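Local atomic coordinates of putative Oleoyl-[acyl-carrier protein] thioesterase (Lactobacillus plantarum, PDB entry 2OWN), a protein that probably hydrolyses the thioester of oleoyl-acyl carrier protein, releasing the free fatty acid from the carrier. Residues A182-F185 against D186-V189; A194-L197 against L198-L202. One frame throughout, in Å; residues are numbered along the deposited sequence.

Interaction 1 of 2, residues A182-F185 against D186-V189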
# COMPACT_ATOMS: atom_id res chain seq x y z
N ALA B 182 10.28 -1.31 2.86
CA ALA B 182 9.48 -0.12 2.46
C ALA B 182 8.45 0.29 3.51
O ALA B 182 8.23 1.48 3.70
CB ALA B 182 8.80 -0.35 1.11
N HIS B 183 7.84 -0.70 4.20
CA HIS B 183 6.85 -0.44 5.28
C HIS B 183 7.40 0.27 6.51
O HIS B 183 6.59 0.81 7.27
CB HIS B 183 6.06 -1.71 5.67
CG HIS B 183 5.11 -2.15 4.60
ND1 HIS B 183 4.07 -1.36 4.18
CD2 HIS B 183 5.03 -3.30 3.89
CE1 HIS B 183 3.39 -2.00 3.23
NE2 HIS B 183 3.96 -3.18 3.05
N TYR B 184 8.73 0.27 6.71
CA TYR B 184 9.37 1.03 7.81
C TYR B 184 9.03 2.53 7.65
O TYR B 184 8.81 3.19 8.66
CB TYR B 184 10.89 0.84 7.86
CG TYR B 184 11.45 -0.48 8.39
CD1 TYR B 184 11.17 -1.72 7.77
CD2 TYR B 184 12.38 -0.49 9.46
CE1 TYR B 184 11.74 -2.95 8.25
CE2 TYR B 184 12.96 -1.71 9.94
CZ TYR B 184 12.64 -2.93 9.32
OH TYR B 184 13.19 -4.10 9.78
N PHE B 185 8.96 3.03 6.40
CA PHE B 185 8.55 4.43 6.10
C PHE B 185 7.14 4.79 6.56
O PHE B 185 6.87 5.97 6.83
CB PHE B 185 8.78 4.82 4.62
CG PHE B 185 10.22 4.94 4.27
CD1 PHE B 185 10.93 6.10 4.63
CD2 PHE B 185 10.89 3.91 3.58
CE1 PHE B 185 12.31 6.25 4.32
CE2 PHE B 185 12.27 4.05 3.25
CZ PHE B 185 12.98 5.22 3.62
N ASP B 186 6.24 3.79 6.62
CA ASP B 186 4.87 3.97 7.16
C ASP B 186 4.96 4.40 8.63
O ASP B 186 4.26 5.31 9.03
CB ASP B 186 4.01 2.68 7.15
CG ASP B 186 3.81 2.06 5.75
OD1 ASP B 186 3.96 2.75 4.73
OD2 ASP B 186 3.49 0.86 5.70
N TRP B 187 5.86 3.75 9.39
CA TRP B 187 6.06 4.03 10.83
C TRP B 187 6.84 5.32 11.03
O TRP B 187 6.44 6.14 11.85
CB TRP B 187 6.78 2.87 11.57
CG TRP B 187 6.25 1.51 11.24
CD1 TRP B 187 4.95 1.18 11.04
CD2 TRP B 187 7.00 0.30 11.16
NE1 TRP B 187 4.84 -0.15 10.77
CE2 TRP B 187 6.07 -0.74 10.85
CE3 TRP B 187 8.37 -0.03 11.31
CZ2 TRP B 187 6.47 -2.09 10.67
CZ3 TRP B 187 8.78 -1.38 11.13
CH2 TRP B 187 7.82 -2.40 10.82
N LEU B 188 7.96 5.47 10.30
CA LEU B 188 8.86 6.65 10.35
C LEU B 188 8.15 7.97 10.06
O LEU B 188 8.22 8.89 10.88
CB LEU B 188 10.03 6.50 9.35
CG LEU B 188 11.07 5.40 9.64
CD1 LEU B 188 11.88 5.02 8.39
CD2 LEU B 188 11.98 5.80 10.79
N VAL B 189 7.45 8.03 8.93
CA VAL B 189 6.72 9.24 8.49
C VAL B 189 5.51 9.52 9.39
O VAL B 189 5.31 10.67 9.77
CB VAL B 189 6.34 9.19 6.97
CG1 VAL B 189 5.58 10.45 6.55
CG2 VAL B 189 7.62 9.05 6.14
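His183 with Asp186 and Tyr184 with Trp187 are local contacts between side chains three residues apart, along helix 184-191 and the residues leading into it, a buried part of the C-terminal hotdog half of the thioesterase. The polar link joins His183 to Asp186. The ring donates from His183 ND1 to OD2 of Asp186, 2.8 Å away, at an N-H...O angle of 159°. The carboxylate oxygen lies near the imidazole plane and is met on its syn side, while the two flat groups are turned 61° against each other. Asp186 has CG anti to its carbonyl carbon (chi1 -59°), which carries the carboxylate back along the chain toward His183; its other oxygen, OD1, is hydrogen-bonded to Thr32 of helix 31-48, so both carboxylate oxygens have partners, and the bond to ND1 would restrain the imidazole's rotation. Trp187 folds its indole back over the preceding residues: His183 O lies over one indole face, and Trp187 CZ3 sits over one face of the Tyr184 ring, 3.9 Å from Tyr184 CG. The two aromatic rings meet obliquely. Tyr166 stacks on the indole, and Arg169 of the second subunit packs against it. An alanine in place of Trp187 would probably open a gap beside the Tyr184 ring and leave Tyr166 without its stacking partner. Further along, Leu188 N donates almost straight to Tyr184 O at 2.9 Å, and Val189 N follows with Phe185 O at 3.0 Å, both the i+4 to i (N-H to C=O) bonds of an alpha-helix. Leucine suits its place because its branch reaches the Phe185 ring: Leu188 CD1 lies 4.0 Å from Phe185 CD1, while Phe185 packs on helix 31-48. The His183-Asp186 pair is a histidine-carboxylate hydrogen bond, and with the i+4 backbone bonds it belongs to the helix of the hotdog fold of acyl-ACP thioesterases.

Interaction 2 of 2, residues A194-L197 against L198-L202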
# COMPACT_ATOMS: atom_id res chain seq x y z
N ALA B 194 0.49 15.28 11.29
CA ALA B 194 -0.07 15.80 10.01
C ALA B 194 0.21 17.30 9.80
O ALA B 194 0.43 17.70 8.65
CB ALA B 194 -1.59 15.49 9.89
N THR B 195 0.23 18.10 10.88
CA THR B 195 0.56 19.55 10.84
C THR B 195 1.98 19.81 10.29
O THR B 195 2.21 20.81 9.61
CB THR B 195 0.38 20.28 12.19
OG1 THR B 195 1.19 19.64 13.19
CG2 THR B 195 -1.08 20.28 12.63
N PHE B 196 2.92 18.90 10.60
CA PHE B 196 4.29 18.94 10.07
C PHE B 196 4.29 18.45 8.61
O PHE B 196 4.83 19.12 7.73
CB PHE B 196 5.27 18.09 10.90
CG PHE B 196 6.68 18.11 10.38
CD1 PHE B 196 7.10 17.17 9.41
CD2 PHE B 196 7.59 19.10 10.80
CE1 PHE B 196 8.41 17.20 8.88
CE2 PHE B 196 8.93 19.14 10.28
CZ PHE B 196 9.34 18.19 9.32
N LEU B 197 3.73 17.25 8.39
CA LEU B 197 3.69 16.59 7.05
C LEU B 197 3.00 17.39 5.95
O LEU B 197 3.47 17.36 4.81
CB LEU B 197 3.07 15.18 7.15
CG LEU B 197 3.81 14.16 8.03
CD1 LEU B 197 2.98 12.89 8.19
CD2 LEU B 197 5.19 13.85 7.48
N LEU B 198 1.92 18.08 6.31
CA LEU B 198 1.16 18.93 5.37
C LEU B 198 1.86 20.25 4.96
O LEU B 198 1.38 20.89 4.03
CB LEU B 198 -0.28 19.19 5.87
CG LEU B 198 -1.19 17.95 5.88
CD1 LEU B 198 -2.47 18.24 6.68
CD2 LEU B 198 -1.51 17.44 4.45
N GLN B 199 2.95 20.65 5.64
CA GLN B 199 3.70 21.88 5.27
C GLN B 199 5.22 21.64 5.09
O GLN B 199 6.04 22.55 5.25
CB GLN B 199 3.37 22.98 6.29
CG GLN B 199 3.64 24.41 5.77
CD GLN B 199 3.06 25.52 6.59
OE1 GLN B 199 2.35 25.31 7.59
NE2 GLN B 199 3.37 26.75 6.17
N HIS B 200 5.58 20.41 4.69
CA HIS B 200 6.97 19.99 4.43
C HIS B 200 7.05 18.97 3.29
O HIS B 200 6.22 18.05 3.23
CB HIS B 200 7.65 19.43 5.70
CG HIS B 200 7.90 20.46 6.75
ND1 HIS B 200 6.97 20.77 7.72
CD2 HIS B 200 8.94 21.29 6.95
CE1 HIS B 200 7.43 21.74 8.48
NE2 HIS B 200 8.63 22.08 8.03
N ASP B 201 8.00 19.18 2.38
CA ASP B 201 8.30 18.30 1.24
C ASP B 201 9.65 17.65 1.46
O ASP B 201 10.54 18.27 2.02
CB ASP B 201 8.31 19.09 -0.08
CG ASP B 201 6.92 19.50 -0.56
OD1 ASP B 201 5.91 19.11 0.06
OD2 ASP B 201 6.83 20.20 -1.58
N LEU B 202 9.79 16.42 0.96
CA LEU B 202 11.03 15.63 1.10
C LEU B 202 12.13 16.18 0.19
O LEU B 202 11.87 16.51 -0.97
CB LEU B 202 10.77 14.16 0.76
CG LEU B 202 9.82 13.42 1.70
CD1 LEU B 202 9.25 12.20 1.03
CD2 LEU B 202 10.50 13.09 3.05
O HOH W 1 0.65 22.75 8.61
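A type I beta turn, Leu197 to His200, ends the short helix 194-197 and leads into strand 200-209, and the His200 side chain folds back on Phe196, just before the turn. Their rings form an offset stack with centroids 3.9 Å apart and planes only 10° from parallel. Phe196 has CG anti to its backbone N (chi1 180°), which lays the phenyl across one face of the imidazole, while chi1 and chi2 of His200 together bring ND1 to Phe196 O. Histidine suits this place because it can stack and donate at once. Trp254 meets the phenyl ring edge-to-face, and Val234 touches both side chains. Leu198 N bonds to Ala194 O at 2.8 Å, and the leucine's CB and CG lie against that same carbonyl; its side chain also packs on Phe170 of the second subunit. Gln199 OE1 accepts from a water that also donates to Thr195 O, while Gln199 NE2 binds Leu257 O. Phe196 O is gripped from opposite faces of its carbonyl plane, by Gln199 N at 3.2 Å and by His200 ND1, which lies 2.7 Å from Phe196 O.

Overall arrangement
Followed from the N terminus, the two contacts come in series: interaction 1 closes within helix 184-191 and the residues before it, ahead of interaction 2 at helix 194-197, so they neither nest nor cross. Neither closes a long loop; each is a local fold of continuous chain. Their centres lie about 15 Å apart, yet they meet where Val189 CG1 packs on Leu197 CD2 at 3.5 Å. Interaction 1 ties its helix to helix 31-48 and to strands 233-241 and 246-256, whereas interaction 2 turns the chain into strand 200-209, which runs antiparallel to 246-256. Both touch the second subunit, among others through its Phe171 and Arg169 for interaction 1 and its Phe170 and Tyr215 for interaction 2.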